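Local coordinates for methyltransferase WBDD (Escherichia coli, PDB 4AZS), which probably couples a kinase and a methyltransferase activity in one chain to regulate the chain length of the O9a O antigen, at residues 433-438 against 462-468; 53-58 against 84-89. One frame throughout, in Å; residues are numbered along the deposited sequence. Where two conformers were deposited one is given.

Contact 1 of 2, residues 433-438 against 462-468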
ATOM      1  N   GLN A 433      -9.964 -71.331  25.621  1.00 49.22           N
ATOM      2  CA  GLN A 433     -10.675 -72.242  26.489  1.00 55.35           C
ATOM      3  C   GLN A 433     -10.288 -71.870  27.901  1.00 55.52           C
ATOM      4  O   GLN A 433      -9.156 -71.475  28.147  1.00 61.91           O
ATOM      5  CB  GLN A 433     -10.262 -73.686  26.199  1.00 56.60           C
ATOM      6  CG  GLN A 433     -10.843 -74.194  24.907  1.00 59.51           C
ATOM      7  CD  GLN A 433     -10.895 -75.720  24.795  1.00 64.98           C
ATOM      8  OE1 GLN A 433     -11.437 -76.446  25.657  1.00 62.33           O
ATOM      9  NE2 GLN A 433     -10.375 -76.214  23.688  1.00 70.13           N
ATOM     10  N   PRO A 434     -11.226 -71.919  28.836  1.00 51.94           N
ATOM     11  CA  PRO A 434     -12.627 -72.248  28.809  1.00 44.86           C
ATOM     12  C   PRO A 434     -13.607 -71.065  28.670  1.00 39.55           C
ATOM     13  O   PRO A 434     -14.818 -71.265  28.748  1.00 33.62           O
ATOM     14  CB  PRO A 434     -12.800 -72.890  30.172  1.00 47.98           C
ATOM     15  CG  PRO A 434     -11.893 -72.092  31.057  1.00 48.17           C
ATOM     16  CD  PRO A 434     -10.779 -71.591  30.202  1.00 51.62           C
ATOM     17  N   TRP A 435     -13.114 -69.869  28.418  1.00 37.36           N
ATOM     18  CA  TRP A 435     -13.992 -68.738  28.132  1.00 38.20           C
ATOM     19  C   TRP A 435     -14.839 -68.978  26.881  1.00 35.12           C
ATOM     20  O   TRP A 435     -16.060 -68.674  26.810  1.00 30.86           O
ATOM     21  CB  TRP A 435     -13.164 -67.440  28.052  1.00 45.20           C
ATOM     22  CG  TRP A 435     -12.656 -66.965  29.403  1.00 50.66           C
ATOM     23  CD1 TRP A 435     -13.354 -66.219  30.349  1.00 54.05           C
ATOM     24  CD2 TRP A 435     -11.343 -67.193  30.007  1.00 57.27           C
ATOM     25  NE1 TRP A 435     -12.585 -65.978  31.459  1.00 60.76           N
ATOM     26  CE2 TRP A 435     -11.369 -66.528  31.319  1.00 61.59           C
ATOM     27  CE3 TRP A 435     -10.175 -67.825  29.600  1.00 66.22           C
ATOM     28  CZ2 TRP A 435     -10.266 -66.535  32.181  1.00 68.59           C
ATOM     29  CZ3 TRP A 435      -9.065 -67.830  30.475  1.00 70.47           C
ATOM     30  CH2 TRP A 435      -9.114 -67.204  31.738  1.00 68.34           C
ATOM     31  N   SER A 436     -14.227 -69.555  25.883  1.00 34.89           N
ATOM     32  CA  SER A 436     -14.933 -69.852  24.653  1.00 36.31           C
ATOM     33  C   SER A 436     -16.029 -70.897  24.883  1.00 35.22           C
ATOM     34  O   SER A 436     -17.098 -70.834  24.279  1.00 35.73           O
ATOM     35  CB  SER A 436     -13.931 -70.386  23.638  1.00 39.50           C
ATOM     36  OG  SER A 436     -13.250 -71.517  24.236  1.00 44.90           O
ATOM     37  N   ASN A 437     -15.744 -71.855  25.752  1.00 34.36           N
ATOM     38  CA  ASN A 437     -16.694 -72.917  26.094  1.00 35.21           C
ATOM     39  C   ASN A 437     -17.882 -72.339  26.827  1.00 33.95           C
ATOM     40  O   ASN A 437     -19.004 -72.728  26.591  1.00 31.46           O
ATOM     41  CB  ASN A 437     -16.004 -73.941  26.970  1.00 35.55           C
ATOM     42  CG  ASN A 437     -14.835 -74.568  26.289  1.00 37.43           C
ATOM     43  OD1 ASN A 437     -14.651 -74.391  25.090  1.00 40.32           O
ATOM     44  ND2 ASN A 437     -14.025 -75.298  27.041  1.00 40.55           N
ATOM     45  N   TRP A 438     -17.611 -71.353  27.679  1.00 33.56           N
ATOM     46  CA  TRP A 438     -18.639 -70.606  28.421  1.00 35.31           C
ATOM     47  C   TRP A 438     -19.612 -69.930  27.490  1.00 35.98           C
ATOM     48  O   TRP A 438     -20.847 -70.130  27.576  1.00 33.07           O
ATOM     49  CB  TRP A 438     -17.920 -69.581  29.299  1.00 37.24           C
ATOM     50  CG  TRP A 438     -18.770 -68.542  29.936  1.00 38.77           C
ATOM     51  CD1 TRP A 438     -19.967 -68.705  30.597  1.00 37.51           C
ATOM     52  CD2 TRP A 438     -18.465 -67.122  30.049  1.00 40.53           C
ATOM     53  NE1 TRP A 438     -20.422 -67.503  31.070  1.00 36.53           N
ATOM     54  CE2 TRP A 438     -19.571 -66.526  30.779  1.00 39.54           C
ATOM     55  CE3 TRP A 438     -17.410 -66.314  29.635  1.00 44.91           C
ATOM     56  CZ2 TRP A 438     -19.618 -65.172  31.066  1.00 42.20           C
ATOM     57  CZ3 TRP A 438     -17.464 -64.943  29.923  1.00 46.78           C
ATOM     58  CH2 TRP A 438     -18.546 -64.391  30.621  1.00 46.45           C
ATOM     59  N   LYS A 462     -17.321 -72.938  34.159  1.00 37.05           N
ATOM     60  CA  LYS A 462     -16.822 -72.969  32.788  1.00 39.57           C
ATOM     61  C   LYS A 462     -15.759 -74.062  32.572  1.00 42.09           C
ATOM     62  O   LYS A 462     -15.698 -74.625  31.497  1.00 41.01           O
ATOM     63  CB  LYS A 462     -16.323 -71.605  32.302  1.00 41.59           C
ATOM     64  CG  LYS A 462     -15.164 -71.041  33.088  1.00 40.14           C
ATOM     65  CD  LYS A 462     -14.862 -69.632  32.606  1.00 44.93           C
ATOM     66  CE  LYS A 462     -13.746 -69.000  33.425  1.00 44.92           C
ATOM     67  NZ  LYS A 462     -14.093 -69.055  34.877  1.00 49.89           N
ATOM     68  N   ALA A 463     -14.969 -74.395  33.592  1.00 41.72           N
ATOM     69  CA  ALA A 463     -13.954 -75.445  33.430  1.00 46.33           C
ATOM     70  C   ALA A 463     -14.565 -76.819  33.154  1.00 47.07           C
ATOM     71  O   ALA A 463     -13.899 -77.677  32.628  1.00 49.15           O
ATOM     72  CB  ALA A 463     -13.023 -75.495  34.636  1.00 48.44           C
ATOM     73  N   LYS A 464     -15.843 -77.011  33.458  1.00 46.37           N
ATOM     74  CA  LYS A 464     -16.487 -78.291  33.267  1.00 47.18           C
ATOM     75  C   LYS A 464     -17.231 -78.390  31.937  1.00 45.69           C
ATOM     76  O   LYS A 464     -17.702 -79.462  31.573  1.00 42.42           O
ATOM     77  CB  LYS A 464     -17.517 -78.514  34.389  1.00 53.66           C
ATOM     78  CG  LYS A 464     -16.933 -78.396  35.802  1.00 61.72           C
ATOM     79  CD  LYS A 464     -17.689 -79.265  36.805  1.00 66.36           C
ATOM     80  CE  LYS A 464     -19.149 -78.833  36.962  1.00 70.04           C
ATOM     81  NZ  LYS A 464     -20.077 -79.962  37.277  1.00 67.93           N
ATOM     82  N   LEU A 465     -17.405 -77.268  31.245  1.00 37.73           N
ATOM     83  CA  LEU A 465     -18.292 -77.244  30.114  1.00 36.46           C
ATOM     84  C   LEU A 465     -17.614 -77.881  28.916  1.00 37.99           C
ATOM     85  O   LEU A 465     -16.394 -77.868  28.809  1.00 35.74           O
ATOM     86  CB  LEU A 465     -18.666 -75.821  29.780  1.00 36.14           C
ATOM     87  CG  LEU A 465     -19.506 -75.105  30.818  1.00 36.31           C
ATOM     88  CD1 LEU A 465     -19.657 -73.667  30.382  1.00 35.59           C
ATOM     89  CD2 LEU A 465     -20.855 -75.776  30.983  1.00 35.94           C
ATOM     90  N   PRO A 466     -18.402 -78.407  27.989  1.00 37.70           N
ATOM     91  CA  PRO A 466     -17.776 -79.055  26.814  1.00 41.74           C
ATOM     92  C   PRO A 466     -16.951 -78.088  25.935  1.00 37.24           C
ATOM     93  O   PRO A 466     -17.172 -76.862  25.911  1.00 36.07           O
ATOM     94  CB  PRO A 466     -18.987 -79.614  26.024  1.00 42.23           C
ATOM     95  CG  PRO A 466     -20.131 -79.625  26.996  1.00 41.32           C
ATOM     96  CD  PRO A 466     -19.866 -78.481  27.963  1.00 39.98           C
ATOM     97  N   SER A 467     -15.996 -78.651  25.238  1.00 36.89           N
ATOM     98  CA  SER A 467     -15.084 -77.870  24.430  1.00 40.68           C
ATOM     99  C   SER A 467     -15.730 -77.348  23.128  1.00 39.13           C
ATOM    100  O   SER A 467     -16.086 -78.153  22.246  1.00 38.76           O
ATOM    101  CB  SER A 467     -13.872 -78.708  24.108  1.00 40.80           C
ATOM    102  OG  SER A 467     -13.089 -78.009  23.146  1.00 47.94           O
ATOM    103  N   ALA A 468     -15.876 -76.027  23.004  1.00 37.17           N
ATOM    104  CA  ALA A 468     -16.457 -75.424  21.783  1.00 38.31           C
ATOM    105  C   ALA A 468     -15.743 -75.818  20.486  1.00 39.29           C
ATOM    106  O   ALA A 468     -16.366 -76.039  19.468  1.00 40.50           O
ATOM    107  CB  ALA A 468     -16.490 -73.913  21.891  1.00 41.45           C
TER
HETATM  108  O   HOH W   1     -19.517 -75.405  26.175  1.00 30.34           O
HETATM  109  O   HOH W   2     -14.522 -76.003  29.759  1.00 43.51           O
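N437 OD1 takes the backbone N-H of A468, tying the first turn of helix 435-443 to the loop 462-468. P434, after a cis peptide bond, is the N-cap of that helix, and 462-468 runs past its first turn in the all-helical C-terminal part of the chain. The bond from A468 N to N437 OD1 is 2.9 Å long and nearly straight (168°), yet it comes from above the carbonyl plane. With CG anti to the carbonyl carbon (chi1 -60°), the amide points at the loop. Its ND2 gives one N-H to Q433 OE1 at 3.2 Å, with the acceptor lying in the N437 amide plane, and another to a water 2.9 Å away that also bonds L465 O. Both ends of the amide are thus engaged, which fixes its flip. A second water links N437 O to P466 O.

On the apolar side, L465 CD1 meets W438 CA. K462 does the rest: its CG stands between backbone N and carbonyl carbon (chi1 62°), and the extended chain crosses P434, CG to CG 4.0 Å. The bend of K462 at chi4 turns the ammonium toward E342 of helix 341-357, its salt-bridge partner, while F459 adds a cation-pi contact. At that bend K462 CE lies over one face of the W435 indole, a CH-pi contact, offset toward the rim and 3.8 Å from W435 NE1.

Contact 2 of 2, residues 53-58 against 84-89; sequences ITEQYD and LASKGA
The hydroxyl of Y57 has two polar partners: the backbone N of L68, in the loop ahead of strand 69-73, hydrogen-bonds to OH, and a water 2.7 Å from OH passes the link on to K87 O. That water lies at the ring's edge, in its plane. Y57 OH also rests against A89 CB at 3.4 Å, and Y57 CE2 approaches this methyl at 3.6 Å. With CG anti to the backbone N (chi1 179°), the phenol extends from helix 47-64 across to the end of helix 79-86. There G88, at positive phi, is the C' residue of a Schellman motif, closed by A89 N to L84 O and G88 N to A85 O; the turn brings A89 back to the tyrosine.

K87 returns the other way. Its chain, bent at chi3 and chi4, slides antiparallel to the phenol, CE 3.9 Å from Y57 CD1, and crosses T54 at about a right angle. NZ ends in a salt bridge with D58 OD1 at 2.9 Å, on the syn side and close to the carboxylate plane. Deeper in, L84 CD2 packs on Y57 CB at 4.2 Å, and L84 CD1 meets I53 CG2.

The sheet order 3-2-1-4-5-7-6 is that of a class I methyltransferase, in which helix 79-86 is the crossover between strands 69-73 and 90-95. Y57, L84 and A89 all touch V70 of strand 69-73, setting helix 47-64 beside that crossover helix on one sheet face.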
ATOM      1  N   ILE A  53     -23.182 -11.942  46.210  1.00 26.85           N
ATOM      2  CA  ILE A  53     -21.759 -11.971  46.556  1.00 28.48           C
ATOM      3  C   ILE A  53     -21.578 -12.181  48.094  1.00 29.51           C
ATOM      4  O   ILE A  53     -20.698 -12.907  48.511  1.00 28.38           O
ATOM      5  CB  ILE A  53     -21.051 -10.701  46.074  1.00 27.61           C
ATOM      6  CG1 ILE A  53     -20.830 -10.787  44.573  1.00 27.29           C
ATOM      7  CG2 ILE A  53     -19.719 -10.502  46.737  1.00 27.95           C
ATOM      8  CD1 ILE A  53     -20.429  -9.450  43.993  1.00 27.95           C
ATOM      9  N   THR A  54     -22.429 -11.551  48.905  1.00 30.83           N
ATOM     10  CA  THR A  54     -22.381 -11.743  50.354  1.00 32.62           C
ATOM     11  C   THR A  54     -22.718 -13.185  50.762  1.00 32.24           C
ATOM     12  O   THR A  54     -22.143 -13.714  51.704  1.00 31.01           O
ATOM     13  CB  THR A  54     -23.326 -10.781  51.076  1.00 34.06           C
ATOM     14  OG1 THR A  54     -24.652 -11.049  50.676  1.00 41.58           O
ATOM     15  CG2 THR A  54     -23.051  -9.349  50.729  1.00 33.09           C
ATOM     16  N   GLU A  55     -23.639 -13.831  50.052  1.00 32.55           N
ATOM     17  CA  GLU A  55     -23.948 -15.246  50.289  0.70 33.86           C
ATOM     18  C   GLU A  55     -22.699 -16.115  50.037  1.00 32.67           C
ATOM     19  O   GLU A  55     -22.350 -16.992  50.822  1.00 28.15           O
ATOM     20  CB  GLU A  55     -25.123 -15.664  49.399  0.70 39.99           C
ATOM     21  CG  GLU A  55     -25.178 -17.119  48.946  0.70 43.27           C
ATOM     22  CD  GLU A  55     -26.347 -17.380  47.979  0.70 49.57           C
ATOM     23  OE1 GLU A  55     -27.382 -16.662  48.046  0.70 52.30           O
ATOM     24  OE2 GLU A  55     -26.235 -18.314  47.153  0.70 50.78           O
ATOM     25  N   GLN A  56     -21.995 -15.855  48.941  1.00 31.80           N
ATOM     26  CA  GLN A  56     -20.815 -16.620  48.600  1.00 29.84           C
ATOM     27  C   GLN A  56     -19.664 -16.289  49.552  1.00 27.88           C
ATOM     28  O   GLN A  56     -18.924 -17.182  49.936  1.00 26.14           O
ATOM     29  CB  GLN A  56     -20.383 -16.332  47.161  1.00 32.62           C
ATOM     30  CG  GLN A  56     -21.305 -16.902  46.076  1.00 35.05           C
ATOM     31  CD  GLN A  56     -21.525 -18.398  46.216  1.00 37.45           C
ATOM     32  OE1 GLN A  56     -20.660 -19.156  46.680  1.00 41.04           O
ATOM     33  NE2 GLN A  56     -22.712 -18.813  45.907  1.00 41.25           N
ATOM     34  N   TYR A  57     -19.503 -15.007  49.905  1.00 27.99           N
ATOM     35  CA  TYR A  57     -18.568 -14.620  50.963  1.00 29.02           C
ATOM     36  C   TYR A  57     -18.810 -15.467  52.235  1.00 29.99           C
ATOM     37  O   TYR A  57     -17.883 -16.069  52.750  1.00 28.10           O
ATOM     38  CB  TYR A  57     -18.653 -13.137  51.288  1.00 29.34           C
ATOM     39  CG  TYR A  57     -17.702 -12.726  52.405  1.00 29.50           C
ATOM     40  CD1 TYR A  57     -18.066 -12.859  53.756  1.00 30.56           C
ATOM     41  CD2 TYR A  57     -16.430 -12.280  52.112  1.00 27.82           C
ATOM     42  CE1 TYR A  57     -17.177 -12.514  54.777  1.00 30.95           C
ATOM     43  CE2 TYR A  57     -15.550 -11.948  53.102  1.00 30.65           C
ATOM     44  CZ  TYR A  57     -15.917 -12.062  54.431  1.00 30.58           C
ATOM     45  OH  TYR A  57     -14.995 -11.721  55.366  1.00 31.92           O
ATOM     46  N   ASP A  58     -20.052 -15.537  52.704  1.00 32.38           N
ATOM     47  CA  ASP A  58     -20.376 -16.263  53.947  1.00 33.36           C
ATOM     48  C   ASP A  58     -20.057 -17.738  53.821  1.00 33.25           C
ATOM     49  O   ASP A  58     -19.463 -18.325  54.731  1.00 32.29           O
ATOM     50  CB  ASP A  58     -21.865 -16.113  54.307  1.00 36.56           C
ATOM     51  CG  ASP A  58     -22.225 -14.720  54.735  1.00 37.27           C
ATOM     52  OD1 ASP A  58     -21.331 -13.970  55.121  1.00 38.02           O
ATOM     53  OD2 ASP A  58     -23.423 -14.372  54.706  1.00 41.21           O
ATOM     54  N   LEU A  84     -18.349  -5.456  51.838  1.00 27.80           N
ATOM     55  CA  LEU A  84     -17.733  -6.638  52.469  1.00 27.06           C
ATOM     56  C   LEU A  84     -16.846  -6.300  53.666  1.00 27.22           C
ATOM     57  O   LEU A  84     -16.786  -7.062  54.642  1.00 28.17           O
ATOM     58  CB  LEU A  84     -16.943  -7.454  51.452  1.00 26.45           C
ATOM     59  CG  LEU A  84     -17.748  -8.015  50.294  1.00 25.66           C
ATOM     60  CD1 LEU A  84     -16.793  -8.691  49.315  1.00 26.63           C
ATOM     61  CD2 LEU A  84     -18.789  -9.010  50.758  1.00 26.20           C
ATOM     62  N   ALA A  85     -16.178  -5.158  53.635  1.00 27.44           N
ATOM     63  CA  ALA A  85     -15.397  -4.740  54.802  1.00 29.04           C
ATOM     64  C   ALA A  85     -16.318  -4.500  55.969  1.00 31.38           C
ATOM     65  O   ALA A  85     -15.936  -4.697  57.092  1.00 30.87           O
ATOM     66  CB  ALA A  85     -14.584  -3.487  54.522  1.00 28.13           C
ATOM     67  N   SER A  86     -17.533  -4.072  55.675  1.00 31.56           N
ATOM     68  CA  SER A  86     -18.521  -3.880  56.709  1.00 33.91           C
ATOM     69  C   SER A  86     -18.841  -5.167  57.490  1.00 35.16           C
ATOM     70  O   SER A  86     -19.175  -5.123  58.670  1.00 34.77           O
ATOM     71  CB  SER A  86     -19.819  -3.389  56.082  1.00 33.06           C
ATOM     72  OG  SER A  86     -20.577  -2.882  57.088  1.00 41.91           O
ATOM     73  N   LYS A  87     -18.811  -6.294  56.797  1.00 35.53           N
ATOM     74  CA  LYS A  87     -19.034  -7.619  57.390  1.00 35.65           C
ATOM     75  C   LYS A  87     -17.763  -8.258  57.943  1.00 34.21           C
ATOM     76  O   LYS A  87     -17.767  -9.452  58.229  1.00 34.01           O
ATOM     77  CB  LYS A  87     -19.598  -8.562  56.312  1.00 35.27           C
ATOM     78  CG  LYS A  87     -20.965  -8.158  55.817  1.00 36.87           C
ATOM     79  CD  LYS A  87     -21.255  -8.790  54.457  1.00 39.36           C
ATOM     80  CE  LYS A  87     -20.867 -10.263  54.377  1.00 38.99           C
ATOM     81  NZ  LYS A  87     -21.741 -11.108  55.276  1.00 40.64           N
ATOM     82  N   GLY A  88     -16.661  -7.500  58.023  1.00 34.67           N
ATOM     83  CA  GLY A  88     -15.425  -7.989  58.652  1.00 33.84           C
ATOM     84  C   GLY A  88     -14.329  -8.443  57.696  1.00 33.85           C
ATOM     85  O   GLY A  88     -13.265  -8.900  58.124  1.00 33.18           O
ATOM     86  N   ALA A  89     -14.553  -8.312  56.403  1.00 31.36           N
ATOM     87  CA  ALA A  89     -13.538  -8.687  55.433  1.00 31.91           C
ATOM     88  C   ALA A  89     -12.378  -7.684  55.457  1.00 30.73           C
ATOM     89  O   ALA A  89     -12.569  -6.515  55.761  1.00 27.66           O
ATOM     90  CB  ALA A  89     -14.144  -8.743  54.027  1.00 32.15           C
TER
HETATM   91  O   HOH W   3     -15.996 -11.411  57.820  1.00 32.28           O

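The two contacts illustrate how chemistry follows place in the fold. They share no element and lie on opposite sides of the chain's centre, their own centres about 68 Å apart. Both are partly buried. Contact 2 joins two helices over the methyltransferase sheet, so its inner side is apolar and its charged pair involves a solvent-exposed lysine, K87; the side chain of I53 is about 8 Å from S-adenosylmethionine. Contact 1 has no strand beneath it: a helix start meets a loop, and an asparagine amide, two bridging waters and the aliphatic chain of a lysine do the joining. A lysine spans each contact, but its partner is within contact 2 and outside contact 1, on helix 341-357.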